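Local coordinates for protein metagenomic carboxyl esterase MGS0156 (Uncultured organism, PDB 5D8M) that probably hydrolyses carboxylic esters, as a carboxyl esterase of metagenomic origin that appears to have an alpha/beta-hydrolase fold, at residues Ala16-Ser20 with Arg227-Arg232; Phe107-Asp113 with Arg324-Glu329; Arg116-Ala120 with Ala332-Glu336; Gly186-Pro192 with Leu278-Ala284. All coordinates share one frame; numbering follows the deposited sequence.

How the contacts relate
The four contacts form two groups on opposite sides of the chain's centre. Contacts 1 and 4 are neighbours, centres 13 Å apart, joined by the salt bridge from Arg227 to Asp283. Contacts 2 and 3 both use helix 324-338, and their centres lie 11 Å apart; Glu329 of contact 2 also packs on the Tyr117 ring of contact 3. Between the groups, contacts 2 and 4 come no nearer than about 10 Å between nearest atoms. Contact 4 borders the likely active-site region: Ala187 is joined by a backbone hydrogen bond to Ser158, which follows strand 151-157 at the position where alpha/beta hydrolases usually carry their nucleophile. Contact 1 lies at the surface.

Contact 1: residues Ala16-Ser20 with Arg227-Arg232; sequences AMSPS and RAYRLR
Arg227 meets the selenomethionine Met17 with the aliphatic part of its chain, Arg227 CG lying 3.9 Å from Met17 CE. Beyond that touch the arginine runs on to Asp283, with which its NH2 forms a salt bridge. Ala228, one residue on, turns its methyl toward the loop, where two atoms meet it: Ala228 CB is 3.7 Å from Ala16 O and 3.9 Å from Met17 CE. The CB of Met17 points away from the helix, yet the chain doubles back, with CG trans to the backbone N (chi1 -178°) and two successive bends, at chi2 and chi3, that fold SE and CE onto the helix surface. Leu231 takes the next place along this face. Its CD1 packs 3.7 Å from Met17 SE and equally close to Ser20, whose CB and OG both touch it. Arg232 closes the row, its CB 3.7 Å from Ser18 OG, while its guanidinium reaches back past Ala16 O and keeps a weak, long ion pair with Glu236. No direct hydrogen bond joins the two segments. A water instead donates to Ala16 O and accepts from Ser18 OG, 2.8 Å from each; its approach to Ala228 O is too short to be trusted in detail. Met17 is where the chain leaves helix 10-16, so the contact lays the start of the following loop along helix 227-236. Elsewhere on that helix, Tyr229 and Arg230 face helix 159-170, where Arg230 forms a salt bridge with Glu166.

Contact 2: residues Phe107-Asp113 with Arg324-Glu329; sequences FDDARPD and RPALLE
The Phe107 ring carries Leu328 CD1 over one face, 4.1 Å from the ring centroid and only 5° off the normal, a CH-pi contact; Leu327 CD2 stands at its edge, 4.2 Å from CZ. The second flat group, the Arg324 guanidinium, is approached at its edge by the Asp109 carboxylate, the two planes 20° apart. This is a side-on salt bridge: NE donates to the syn lone pair of Asp109 OD1 at 3.1 Å, nearly straight at 166°, and NH1 to OD2 at 2.9 Å. The bend of the arginine at chi3 brings NE to the carboxylate, while NH2 is held by Asn320 O and Ala301 O, fixing the rotation of the group. Between the salt bridge and an acid pair, Ala110 is pressed against the helix, its CB a tight 3.4 Å from Pro325 CA and 3.7 Å from Leu328 CD2. Beyond it the two acids meet, Asp113 OD2 only 2.6 Å from Glu329 OE1, so one of them probably holds a proton. Glu329 also bonds His48 through OE1 and forms a salt bridge with Arg333 through OE2. The contact brings the turn leading into helix 111-116, and Asp113 within that helix, against the first turns of helix 324-338, with helix 34-48 touching Leu327 and Glu329, and strand 87-92 reached by Leu328 and Arg111.

Contact 3: residues Arg116-Ala120 with Ala332-Glu336; sequences RYGYA and ARYVE
Tyr119 and Ala332 make the nearest backbone approach, 7.4 Å between their CA atoms, where the chain leaving helix 111-116 passes helix 324-338. Gly118, at positive phi, is the C-prime residue of the Schellman motif that ends the former helix and turns Tyr119 toward the latter. The Tyr119 ring lies flat against the methyl of Ala332: CB stands 3.5 Å from the centroid and 1° off the normal, a CH-pi contact over the middle of the face. At the rim of the ring, OH donates a very short bond of 2.5 Å to Glu336 OE1, an atom also bonded by Ser83 OG. A water donates to the same phenol oxygen at 2.7 Å and accepts from Arg333 NH1 at 3.0 Å. The arginine, extended from CG to NE, brings NH2 over one face of Tyr117, 3.3 Å from CG, with guanidinium and ring 60° apart. Its NE forms a salt bridge with Glu329, and NH1 also bonds Gly81 O. Such packing of a late helix against the link into an edge strand, here 120-123, fits the layered helix-sheet architecture of the alpha/beta hydrolases.

Contact 4: residues Gly186-Pro192 with Leu278-Ala284; sequences GAIDGSP and LVIAADA
Asp189 N meets Asp283 O in a nearly straight bond, 2.9 Å and 171°, which joins a type I beta turn, Ala187 to Gly190, to the other loop and its short 3-10 segment. Both segments are loops of the apparent alpha/beta-hydrolase fold: 186-192 follows strand 178-184, whereas the loop 278-284 precedes strand 290-293. Ala187, the centre of an inverse gamma turn, is joined by a backbone hydrogen bond to Ser158, just after strand 151-157, consistent with a place beside the active site. Asp189 CB packs 3.7 Å from Asp283 CB. The two carboxylates come close as well, a pairing probably eased by Arg227, which forms a salt bridge with Asp283 OD2. That oxygen also accepts from two waters, one donating to Asp189 O as well; the other donates to Gly190 O and accepts from Ile280 N, so solvent stitches the two loops together. A third water joins Gly186 N to Ala284 O, beside a CA-H...O contact of 3.2 Å from Ala284 CA to Gly186 O. Ile188 CG1 lies 3.7 Å from Ala284 C. Apolar packing at the other end is modest: the Pro192 ring crosses Ile280 at about a right angle, its CG 4.1 Å from Ile280 CD1. Ser191, with OG trans to its backbone N (chi1 172°), caps Leu193 N at the approach to helix 193-196; the same OG donates to Leu278 O at 2.7 Å, nearly along the C=O axis.

Contact 1: residues Ala16-Ser20 with Arg227-Arg232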
loop_
_atom_site.group_PDB
_atom_site.type_symbol
_atom_site.label_atom_id
_atom_site.label_comp_id
_atom_site.label_asym_id
_atom_site.label_seq_id
_atom_site.Cartn_x
_atom_site.Cartn_y
_atom_site.Cartn_z
ATOM N N ALA A 16 -3.604 -2.811 26.321
ATOM C CA ALA A 16 -4.137 -3.150 25.008
ATOM C C ALA A 16 -3.099 -3.799 24.102
ATOM O O ALA A 16 -3.439 -4.428 23.108
ATOM C CB ALA A 16 -4.713 -1.904 24.339
HETATM N N MSE A 17 -1.827 -3.661 24.453
HETATM C CA MSE A 17 -0.760 -4.089 23.556
HETATM C C MSE A 17 -0.470 -5.575 23.680
HETATM O O MSE A 17 -0.327 -6.100 24.778
HETATM C CB MSE A 17 0.515 -3.292 23.832
HETATM C CG MSE A 17 1.665 -3.639 22.921
HETATM SE SE MSE A 17 1.317 -3.239 21.029
HETATM C CE MSE A 17 1.111 -1.349 21.141
ATOM N N SER A 18 -0.380 -6.242 22.536
ATOM C CA SER A 18 0.095 -7.614 22.464
ATOM C C SER A 18 1.620 -7.627 22.317
ATOM O O SER A 18 2.159 -6.801 21.585
ATOM C CB SER A 18 -0.546 -8.334 21.278
ATOM O OG SER A 18 -1.946 -8.149 21.275
ATOM N N PRO A 19 2.311 -8.561 23.003
ATOM C CA PRO A 19 3.764 -8.709 22.852
ATOM C C PRO A 19 4.169 -8.762 21.393
ATOM O O PRO A 19 3.588 -9.519 20.605
ATOM C CB PRO A 19 4.055 -10.041 23.549
ATOM C CG PRO A 19 3.018 -10.121 24.591
ATOM C CD PRO A 19 1.772 -9.540 23.961
ATOM N N SER A 20 5.125 -7.926 21.027
ATOM C CA SER A 20 5.623 -7.887 19.670
ATOM C C SER A 20 7.124 -7.739 19.695
ATOM O O SER A 20 7.720 -7.355 20.708
ATOM C CB SER A 20 4.977 -6.729 18.891
ATOM O OG SER A 20 5.364 -5.479 19.467
ATOM N N ARG A 227 -1.629 0.697 16.427
ATOM C CA ARG A 227 -0.662 -0.376 16.470
ATOM C C ARG A 227 -1.164 -1.557 17.332
ATOM O O ARG A 227 -1.098 -2.705 16.907
ATOM C CB ARG A 227 0.675 0.159 17.005
ATOM C CG ARG A 227 1.683 -0.919 17.315
ATOM C CD ARG A 227 3.021 -0.313 17.747
ATOM N NE ARG A 227 3.737 0.239 16.605
ATOM C CZ ARG A 227 4.930 0.806 16.683
ATOM N NH1 ARG A 227 5.530 0.909 17.856
ATOM N NH2 ARG A 227 5.520 1.271 15.588
ATOM N N ALA A 228 -1.676 -1.262 18.525
ATOM C CA ALA A 228 -2.206 -2.295 19.410
ATOM C C ALA A 228 -3.291 -3.127 18.701
ATOM O O ALA A 228 -3.284 -4.350 18.725
ATOM C CB ALA A 228 -2.755 -1.666 20.679
ATOM N N TYR A 229 -4.204 -2.449 18.030
ATOM C CA TYR A 229 -5.263 -3.141 17.322
ATOM C C TYR A 229 -4.743 -4.022 16.179
ATOM O O TYR A 229 -5.120 -5.185 16.044
ATOM C CB TYR A 229 -6.246 -2.119 16.783
ATOM C CG TYR A 229 -7.499 -2.733 16.218
ATOM C CD1 TYR A 229 -8.571 -3.049 17.048
ATOM C CD2 TYR A 229 -7.617 -2.984 14.861
ATOM C CE1 TYR A 229 -9.728 -3.604 16.533
ATOM C CE2 TYR A 229 -8.763 -3.532 14.340
ATOM C CZ TYR A 229 -9.820 -3.837 15.172
ATOM O OH TYR A 229 -10.966 -4.390 14.640
ATOM N N ARG A 230 -3.884 -3.448 15.352
ATOM C CA ARG A 230 -3.339 -4.139 14.192
ATOM C C ARG A 230 -2.430 -5.331 14.574
ATOM O O ARG A 230 -2.476 -6.359 13.915
ATOM C CB ARG A 230 -2.577 -3.142 13.306
ATOM C CG ARG A 230 -3.490 -2.096 12.621
ATOM C CD ARG A 230 -3.879 -2.470 11.162
ATOM N NE ARG A 230 -4.436 -3.818 11.047
ATOM C CZ ARG A 230 -5.734 -4.118 11.094
ATOM N NH1 ARG A 230 -6.659 -3.163 11.211
ATOM N NH2 ARG A 230 -6.123 -5.374 10.965
ATOM N N LEU A 231 -1.620 -5.183 15.618
ATOM C CA LEU A 231 -0.770 -6.286 16.098
ATOM C C LEU A 231 -1.613 -7.417 16.689
ATOM O O LEU A 231 -1.319 -8.589 16.486
ATOM C CB LEU A 231 0.226 -5.793 17.143
ATOM C CG LEU A 231 1.396 -5.012 16.539
ATOM C CD1 LEU A 231 2.280 -4.466 17.630
ATOM C CD2 LEU A 231 2.190 -5.882 15.580
ATOM N N ARG A 232 -2.663 -7.049 17.407
ATOM C CA ARG A 232 -3.590 -8.017 17.971
ATOM C C ARG A 232 -4.311 -8.823 16.869
ATOM O O ARG A 232 -4.514 -10.035 17.001
ATOM C CB ARG A 232 -4.601 -7.300 18.872
ATOM C CG ARG A 232 -5.872 -8.077 19.117
ATOM C CD ARG A 232 -6.030 -8.434 20.550
ATOM N NE ARG A 232 -6.261 -7.264 21.389
ATOM C CZ ARG A 232 -6.551 -7.334 22.687
ATOM N NH1 ARG A 232 -6.645 -8.515 23.284
ATOM N NH2 ARG A 232 -6.739 -6.226 23.389
HETATM O O HOH W 1 -2.554 -5.502 20.703
#

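Contact 2: residues Phe107-Asp113 with Arg324-Glu329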
loop_
_atom_site.group_PDB
_atom_site.type_symbol
_atom_site.label_atom_id
_atom_site.label_comp_id
_atom_site.label_asym_id
_atom_site.label_seq_id
_atom_site.Cartn_x
_atom_site.Cartn_y
_atom_site.Cartn_z
ATOM N N PHE A 107 -3.483 4.968 -8.118
ATOM C CA PHE A 107 -2.770 4.506 -9.314
ATOM C C PHE A 107 -3.387 4.971 -10.621
ATOM O O PHE A 107 -3.283 4.293 -11.648
ATOM C CB PHE A 107 -2.657 2.968 -9.306
ATOM C CG PHE A 107 -1.492 2.464 -8.478
ATOM C CD1 PHE A 107 -0.195 2.769 -8.850
ATOM C CD2 PHE A 107 -1.695 1.701 -7.338
ATOM C CE1 PHE A 107 0.884 2.347 -8.098
ATOM C CE2 PHE A 107 -0.631 1.253 -6.572
ATOM C CZ PHE A 107 0.663 1.558 -6.954
ATOM N N ASP A 108 -4.043 6.127 -10.600
ATOM C CA ASP A 108 -4.848 6.508 -11.764
ATOM C C ASP A 108 -4.005 6.654 -13.028
ATOM O O ASP A 108 -4.434 6.261 -14.109
ATOM C CB ASP A 108 -5.599 7.818 -11.506
ATOM C CG ASP A 108 -6.925 7.883 -12.241
ATOM O OD1 ASP A 108 -7.633 6.836 -12.341
ATOM O OD2 ASP A 108 -7.278 8.992 -12.690
ATOM N N ASP A 109 -2.814 7.232 -12.886
ATOM C CA ASP A 109 -1.950 7.451 -14.033
ATOM C C ASP A 109 -1.187 6.182 -14.459
ATOM O O ASP A 109 -0.509 6.183 -15.483
ATOM C CB ASP A 109 -0.973 8.593 -13.738
ATOM C CG ASP A 109 -0.115 8.365 -12.465
ATOM O OD1 ASP A 109 -0.379 7.448 -11.617
ATOM O OD2 ASP A 109 0.837 9.171 -12.320
ATOM N N ALA A 110 -1.318 5.109 -13.685
ATOM C CA ALA A 110 -0.673 3.827 -14.000
ATOM C C ALA A 110 -1.572 2.824 -14.739
ATOM O O ALA A 110 -1.091 1.869 -15.334
ATOM C CB ALA A 110 -0.159 3.173 -12.713
ATOM N N ARG A 111 -2.877 3.022 -14.675
ATOM C CA ARG A 111 -3.803 2.040 -15.236
ATOM C C ARG A 111 -3.786 1.926 -16.772
ATOM O O ARG A 111 -3.905 0.806 -17.271
ATOM C CB ARG A 111 -5.211 2.331 -14.721
ATOM C CG ARG A 111 -5.257 2.177 -13.179
ATOM C CD ARG A 111 -6.581 2.644 -12.616
ATOM N NE ARG A 111 -7.672 1.762 -13.031
ATOM C CZ ARG A 111 -8.960 1.977 -12.750
ATOM N NH1 ARG A 111 -9.324 3.058 -12.052
ATOM N NH2 ARG A 111 -9.885 1.121 -13.177
ATOM N N PRO A 112 -3.594 3.037 -17.520
ATOM C CA PRO A 112 -3.432 2.823 -18.969
ATOM C C PRO A 112 -2.256 1.892 -19.323
ATOM O O PRO A 112 -2.389 1.051 -20.224
ATOM C CB PRO A 112 -3.186 4.234 -19.504
ATOM C CG PRO A 112 -3.931 5.123 -18.534
ATOM C CD PRO A 112 -3.690 4.478 -17.196
ATOM N N ASP A 113 -1.135 2.019 -18.615
ATOM C CA ASP A 113 0.023 1.216 -18.969
ATOM C C ASP A 113 -0.215 -0.255 -18.666
ATOM O O ASP A 113 0.146 -1.110 -19.457
ATOM C CB ASP A 113 1.289 1.673 -18.249
ATOM C CG ASP A 113 2.457 0.702 -18.462
ATOM O OD1 ASP A 113 3.106 0.789 -19.536
ATOM O OD2 ASP A 113 2.713 -0.146 -17.561
ATOM N N ARG A 324 4.925 5.537 -10.863
ATOM C CA ARG A 324 3.821 4.617 -10.515
ATOM C C ARG A 324 3.436 3.620 -11.640
ATOM O O ARG A 324 3.212 2.442 -11.337
ATOM C CB ARG A 324 2.576 5.436 -10.065
ATOM C CG ARG A 324 2.797 6.194 -8.712
ATOM C CD ARG A 324 1.603 7.088 -8.354
ATOM N NE ARG A 324 1.484 8.231 -9.272
ATOM C CZ ARG A 324 2.112 9.388 -9.088
ATOM N NH1 ARG A 324 1.958 10.373 -9.956
ATOM N NH2 ARG A 324 2.893 9.553 -8.030
ATOM N N PRO A 325 3.378 4.056 -12.925
ATOM C CA PRO A 325 3.038 3.061 -13.951
ATOM C C PRO A 325 4.031 1.918 -14.011
ATOM O O PRO A 325 3.614 0.757 -14.094
ATOM C CB PRO A 325 3.078 3.860 -15.259
ATOM C CG PRO A 325 2.788 5.296 -14.822
ATOM C CD PRO A 325 3.517 5.408 -13.513
ATOM N N ALA A 326 5.322 2.238 -13.960
ATOM C CA ALA A 326 6.336 1.194 -14.001
ATOM C C ALA A 326 6.217 0.300 -12.774
ATOM O O ALA A 326 6.352 -0.932 -12.877
ATOM C CB ALA A 326 7.708 1.791 -14.087
ATOM N N LEU A 327 5.960 0.917 -11.617
ATOM C CA LEU A 327 5.804 0.172 -10.369
ATOM C C LEU A 327 4.642 -0.810 -10.454
ATOM O O LEU A 327 4.800 -1.968 -10.081
ATOM C CB LEU A 327 5.585 1.117 -9.177
ATOM C CG LEU A 327 5.523 0.453 -7.784
ATOM C CD1 LEU A 327 6.925 -0.012 -7.302
ATOM C CD2 LEU A 327 4.901 1.419 -6.747
ATOM N N LEU A 328 3.480 -0.346 -10.929
ATOM C CA LEU A 328 2.297 -1.195 -10.997
ATOM C C LEU A 328 2.485 -2.315 -12.035
ATOM O O LEU A 328 2.088 -3.453 -11.796
ATOM C CB LEU A 328 1.055 -0.376 -11.336
ATOM C CG LEU A 328 -0.294 -1.092 -11.231
ATOM C CD1 LEU A 328 -0.540 -1.541 -9.781
ATOM C CD2 LEU A 328 -1.441 -0.182 -11.720
ATOM N N GLU A 329 3.072 -1.985 -13.186
ATOM C CA GLU A 329 3.384 -3.004 -14.162
ATOM C C GLU A 329 4.379 -4.045 -13.625
ATOM O O GLU A 329 4.201 -5.249 -13.845
ATOM C CB GLU A 329 3.918 -2.366 -15.453
ATOM C CG GLU A 329 4.011 -3.378 -16.587
ATOM C CD GLU A 329 4.755 -2.861 -17.816
ATOM O OE1 GLU A 329 4.724 -1.626 -18.097
ATOM O OE2 GLU A 329 5.389 -3.698 -18.503
#

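Contact 3: residues Arg116-Ala120 with Ala332-Glu336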
loop_
_atom_site.group_PDB
_atom_site.type_symbol
_atom_site.label_atom_id
_atom_site.label_comp_id
_atom_site.label_asym_id
_atom_site.label_seq_id
_atom_site.Cartn_x
_atom_site.Cartn_y
_atom_site.Cartn_z
ATOM N N ARG A 116 -2.624 -1.734 -21.240
ATOM C CA ARG A 116 -1.941 -1.981 -22.500
ATOM C C ARG A 116 -1.311 -3.375 -22.506
ATOM O O ARG A 116 -1.318 -4.076 -23.529
ATOM C CB ARG A 116 -0.866 -0.936 -22.729
ATOM C CG ARG A 116 0.285 -1.392 -23.588
ATOM C CD ARG A 116 1.059 -0.186 -24.087
ATOM N NE ARG A 116 0.214 0.658 -24.930
ATOM C CZ ARG A 116 0.514 1.898 -25.309
ATOM N NH1 ARG A 116 1.648 2.466 -24.914
ATOM N NH2 ARG A 116 -0.327 2.566 -26.090
ATOM N N TYR A 117 -0.772 -3.774 -21.357
ATOM C CA TYR A 117 -0.037 -5.032 -21.302
ATOM C C TYR A 117 -0.817 -6.201 -20.721
ATOM O O TYR A 117 -0.217 -7.165 -20.243
ATOM C CB TYR A 117 1.271 -4.841 -20.537
ATOM C CG TYR A 117 2.234 -4.009 -21.339
ATOM C CD1 TYR A 117 2.788 -4.507 -22.509
ATOM C CD2 TYR A 117 2.553 -2.710 -20.957
ATOM C CE1 TYR A 117 3.656 -3.748 -23.271
ATOM C CE2 TYR A 117 3.430 -1.931 -21.715
ATOM C CZ TYR A 117 3.979 -2.458 -22.863
ATOM O OH TYR A 117 4.856 -1.702 -23.616
ATOM N N GLY A 118 -2.142 -6.120 -20.785
ATOM C CA GLY A 118 -3.007 -7.279 -20.586
ATOM C C GLY A 118 -3.533 -7.469 -19.180
ATOM O O GLY A 118 -4.120 -8.501 -18.869
ATOM N N TYR A 119 -3.317 -6.482 -18.315
ATOM C CA TYR A 119 -3.809 -6.574 -16.952
ATOM C C TYR A 119 -5.044 -5.682 -16.804
ATOM O O TYR A 119 -4.954 -4.453 -16.954
ATOM C CB TYR A 119 -2.711 -6.184 -15.948
ATOM C CG TYR A 119 -1.484 -7.080 -16.047
ATOM C CD1 TYR A 119 -1.490 -8.347 -15.481
ATOM C CD2 TYR A 119 -0.328 -6.665 -16.722
ATOM C CE1 TYR A 119 -0.385 -9.198 -15.569
ATOM C CE2 TYR A 119 0.795 -7.511 -16.815
ATOM C CZ TYR A 119 0.746 -8.778 -16.231
ATOM O OH TYR A 119 1.823 -9.634 -16.290
ATOM N N ALA A 120 -6.191 -6.296 -16.526
ATOM C CA ALA A 120 -7.413 -5.526 -16.245
ATOM C C ALA A 120 -7.303 -4.865 -14.866
ATOM O O ALA A 120 -6.570 -5.341 -13.997
ATOM C CB ALA A 120 -8.666 -6.438 -16.319
ATOM N N ALA A 332 2.439 -6.367 -11.289
ATOM C CA ALA A 332 1.644 -7.318 -12.071
ATOM C C ALA A 332 2.495 -8.426 -12.677
ATOM O O ALA A 332 2.098 -9.582 -12.665
ATOM C CB ALA A 332 0.858 -6.587 -13.199
ATOM N N ARG A 333 3.639 -8.066 -13.251
ATOM C CA ARG A 333 4.498 -9.044 -13.905
ATOM C C ARG A 333 5.189 -9.965 -12.898
ATOM O O ARG A 333 5.356 -11.155 -13.175
ATOM C CB ARG A 333 5.544 -8.351 -14.793
ATOM C CG ARG A 333 4.919 -7.654 -16.017
ATOM C CD ARG A 333 5.964 -7.423 -17.077
ATOM N NE ARG A 333 5.528 -6.522 -18.139
ATOM C CZ ARG A 333 4.915 -6.910 -19.252
ATOM N NH1 ARG A 333 4.634 -8.201 -19.468
ATOM N NH2 ARG A 333 4.593 -5.999 -20.155
ATOM N N TYR A 334 5.580 -9.424 -11.741
ATOM C CA TYR A 334 6.213 -10.243 -10.689
ATOM C C TYR A 334 5.210 -11.276 -10.185
ATOM O O TYR A 334 5.526 -12.466 -10.068
ATOM C CB TYR A 334 6.721 -9.383 -9.501
ATOM C CG TYR A 334 7.492 -10.201 -8.479
ATOM C CD1 TYR A 334 6.828 -11.040 -7.573
ATOM C CD2 TYR A 334 8.882 -10.149 -8.422
ATOM C CE1 TYR A 334 7.529 -11.808 -6.657
ATOM C CE2 TYR A 334 9.586 -10.918 -7.493
ATOM C CZ TYR A 334 8.899 -11.742 -6.620
ATOM O OH TYR A 334 9.584 -12.519 -5.720
ATOM N N VAL A 335 3.996 -10.827 -9.877
ATOM C CA VAL A 335 3.001 -11.741 -9.308
ATOM C C VAL A 335 2.574 -12.798 -10.327
ATOM O O VAL A 335 2.507 -13.996 -10.001
ATOM C CB VAL A 335 1.761 -10.971 -8.773
ATOM C CG1 VAL A 335 0.702 -11.945 -8.259
ATOM C CG2 VAL A 335 2.184 -10.034 -7.652
ATOM N N GLU A 336 2.334 -12.387 -11.572
ATOM C CA GLU A 336 2.024 -13.372 -12.615
ATOM C C GLU A 336 3.137 -14.412 -12.751
ATOM O O GLU A 336 2.876 -15.614 -12.872
ATOM C CB GLU A 336 1.792 -12.709 -13.971
ATOM C CG GLU A 336 1.552 -13.758 -15.083
ATOM C CD GLU A 336 1.325 -13.143 -16.451
ATOM O OE1 GLU A 336 0.965 -11.938 -16.532
ATOM O OE2 GLU A 336 1.491 -13.876 -17.449
HETATM O O HOH W 2 3.917 -10.528 -17.705
#

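Contact 4: residues Gly186-Pro192 with Leu278-Ala284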
loop_
_atom_site.group_PDB
_atom_site.type_symbol
_atom_site.label_atom_id
_atom_site.label_comp_id
_atom_site.label_asym_id
_atom_site.label_seq_id
_atom_site.Cartn_x
_atom_site.Cartn_y
_atom_site.Cartn_z
ATOM N N GLY A 186 1.412 -0.345 2.799
ATOM C CA GLY A 186 0.272 -0.764 3.582
ATOM C C GLY A 186 0.530 -0.627 5.060
ATOM O O GLY A 186 1.630 -0.899 5.540
ATOM N N ALA A 187 -0.493 -0.223 5.795
ATOM C CA ALA A 187 -0.358 0.013 7.232
ATOM C C ALA A 187 -0.540 -1.285 7.997
ATOM O O ALA A 187 -1.430 -1.394 8.840
ATOM C CB ALA A 187 -1.392 1.061 7.698
ATOM N N ILE A 188 0.304 -2.268 7.711
ATOM C CA ILE A 188 0.093 -3.619 8.245
ATOM C C ILE A 188 0.068 -3.642 9.783
ATOM O O ILE A 188 -0.820 -4.245 10.395
ATOM C CB ILE A 188 1.172 -4.588 7.723
ATOM C CG1 ILE A 188 1.300 -4.499 6.192
ATOM C CG2 ILE A 188 0.898 -6.032 8.209
ATOM C CD1 ILE A 188 -0.019 -4.664 5.415
ATOM N N ASP A 189 1.039 -2.978 10.412
ATOM C CA ASP A 189 1.057 -2.845 11.863
ATOM C C ASP A 189 0.459 -1.523 12.348
ATOM O O ASP A 189 0.686 -1.118 13.489
ATOM C CB ASP A 189 2.485 -2.943 12.405
ATOM C CG ASP A 189 3.129 -4.296 12.164
ATOM O OD1 ASP A 189 2.407 -5.296 11.949
ATOM O OD2 ASP A 189 4.376 -4.353 12.229
ATOM N N GLY A 190 -0.299 -0.850 11.499
ATOM C CA GLY A 190 -0.859 0.436 11.874
ATOM C C GLY A 190 0.225 1.508 11.832
ATOM O O GLY A 190 1.206 1.382 11.083
ATOM N N SER A 191 0.047 2.565 12.619
ATOM C CA SER A 191 1.041 3.643 12.723
ATOM C C SER A 191 0.938 4.262 14.098
ATOM O O SER A 191 -0.172 4.444 14.608
ATOM C CB SER A 191 0.807 4.714 11.631
ATOM O OG SER A 191 1.660 5.844 11.844
ATOM N N PRO A 192 2.088 4.595 14.725
ATOM C CA PRO A 192 1.964 5.271 16.013
ATOM C C PRO A 192 1.272 6.633 15.902
ATOM O O PRO A 192 0.764 7.140 16.898
ATOM C CB PRO A 192 3.418 5.426 16.484
ATOM C CG PRO A 192 4.257 5.211 15.273
ATOM C CD PRO A 192 3.487 4.384 14.320
ATOM N N LEU A 278 4.062 8.488 7.002
ATOM C CA LEU A 278 2.902 8.060 7.791
ATOM C C LEU A 278 3.068 6.628 8.296
ATOM O O LEU A 278 2.564 6.285 9.359
ATOM C CB LEU A 278 1.586 8.190 6.982
ATOM C CG LEU A 278 1.186 9.633 6.570
ATOM C CD1 LEU A 278 -0.108 9.666 5.760
ATOM C CD2 LEU A 278 1.054 10.534 7.796
ATOM N N VAL A 279 3.791 5.811 7.539
ATOM C CA VAL A 279 4.033 4.406 7.905
ATOM C C VAL A 279 5.537 4.118 7.976
ATOM O O VAL A 279 6.272 4.438 7.053
ATOM C CB VAL A 279 3.370 3.436 6.874
ATOM C CG1 VAL A 279 3.522 1.956 7.312
ATOM C CG2 VAL A 279 1.895 3.808 6.664
ATOM N N ILE A 280 5.985 3.531 9.080
ATOM C CA ILE A 280 7.345 2.972 9.224
ATOM C C ILE A 280 7.535 1.686 8.380
ATOM O O ILE A 280 6.656 0.817 8.353
ATOM C CB ILE A 280 7.629 2.667 10.721
ATOM C CG1 ILE A 280 7.485 3.945 11.573
ATOM C CG2 ILE A 280 8.997 2.025 10.907
ATOM C CD1 ILE A 280 7.421 3.694 13.072
ATOM N N ALA A 281 8.679 1.546 7.711
ATOM C CA ALA A 281 8.861 0.449 6.758
ATOM C C ALA A 281 8.711 -0.933 7.415
ATOM O O ALA A 281 8.062 -1.814 6.853
ATOM C CB ALA A 281 10.205 0.553 6.081
ATOM N N ALA A 282 9.252 -1.099 8.617
ATOM C CA ALA A 282 9.098 -2.346 9.373
ATOM C C ALA A 282 7.634 -2.653 9.794
ATOM O O ALA A 282 7.321 -3.772 10.191
ATOM C CB ALA A 282 10.022 -2.330 10.621
ATOM N N ASP A 283 6.750 -1.673 9.667
ATOM C CA ASP A 283 5.336 -1.818 9.985
ATOM C C ASP A 283 4.501 -2.038 8.725
ATOM O O ASP A 283 3.271 -2.029 8.790
ATOM C CB ASP A 283 4.804 -0.569 10.693
ATOM C CG ASP A 283 5.448 -0.328 12.060
ATOM O OD1 ASP A 283 6.429 -1.038 12.400
ATOM O OD2 ASP A 283 4.971 0.589 12.784
ATOM N N ALA A 284 5.171 -2.223 7.593
ATOM C CA ALA A 284 4.496 -2.194 6.301
ATOM C C ALA A 284 4.738 -3.460 5.504
ATOM O O ALA A 284 4.618 -3.471 4.259
ATOM C CB ALA A 284 4.956 -0.959 5.485
HETATM O O HOH W 3 3.250 -2.472 2.289
HETATM O O HOH W 4 2.774 0.913 14.011
HETATM O O HOH W 5 4.075 2.528 11.056
#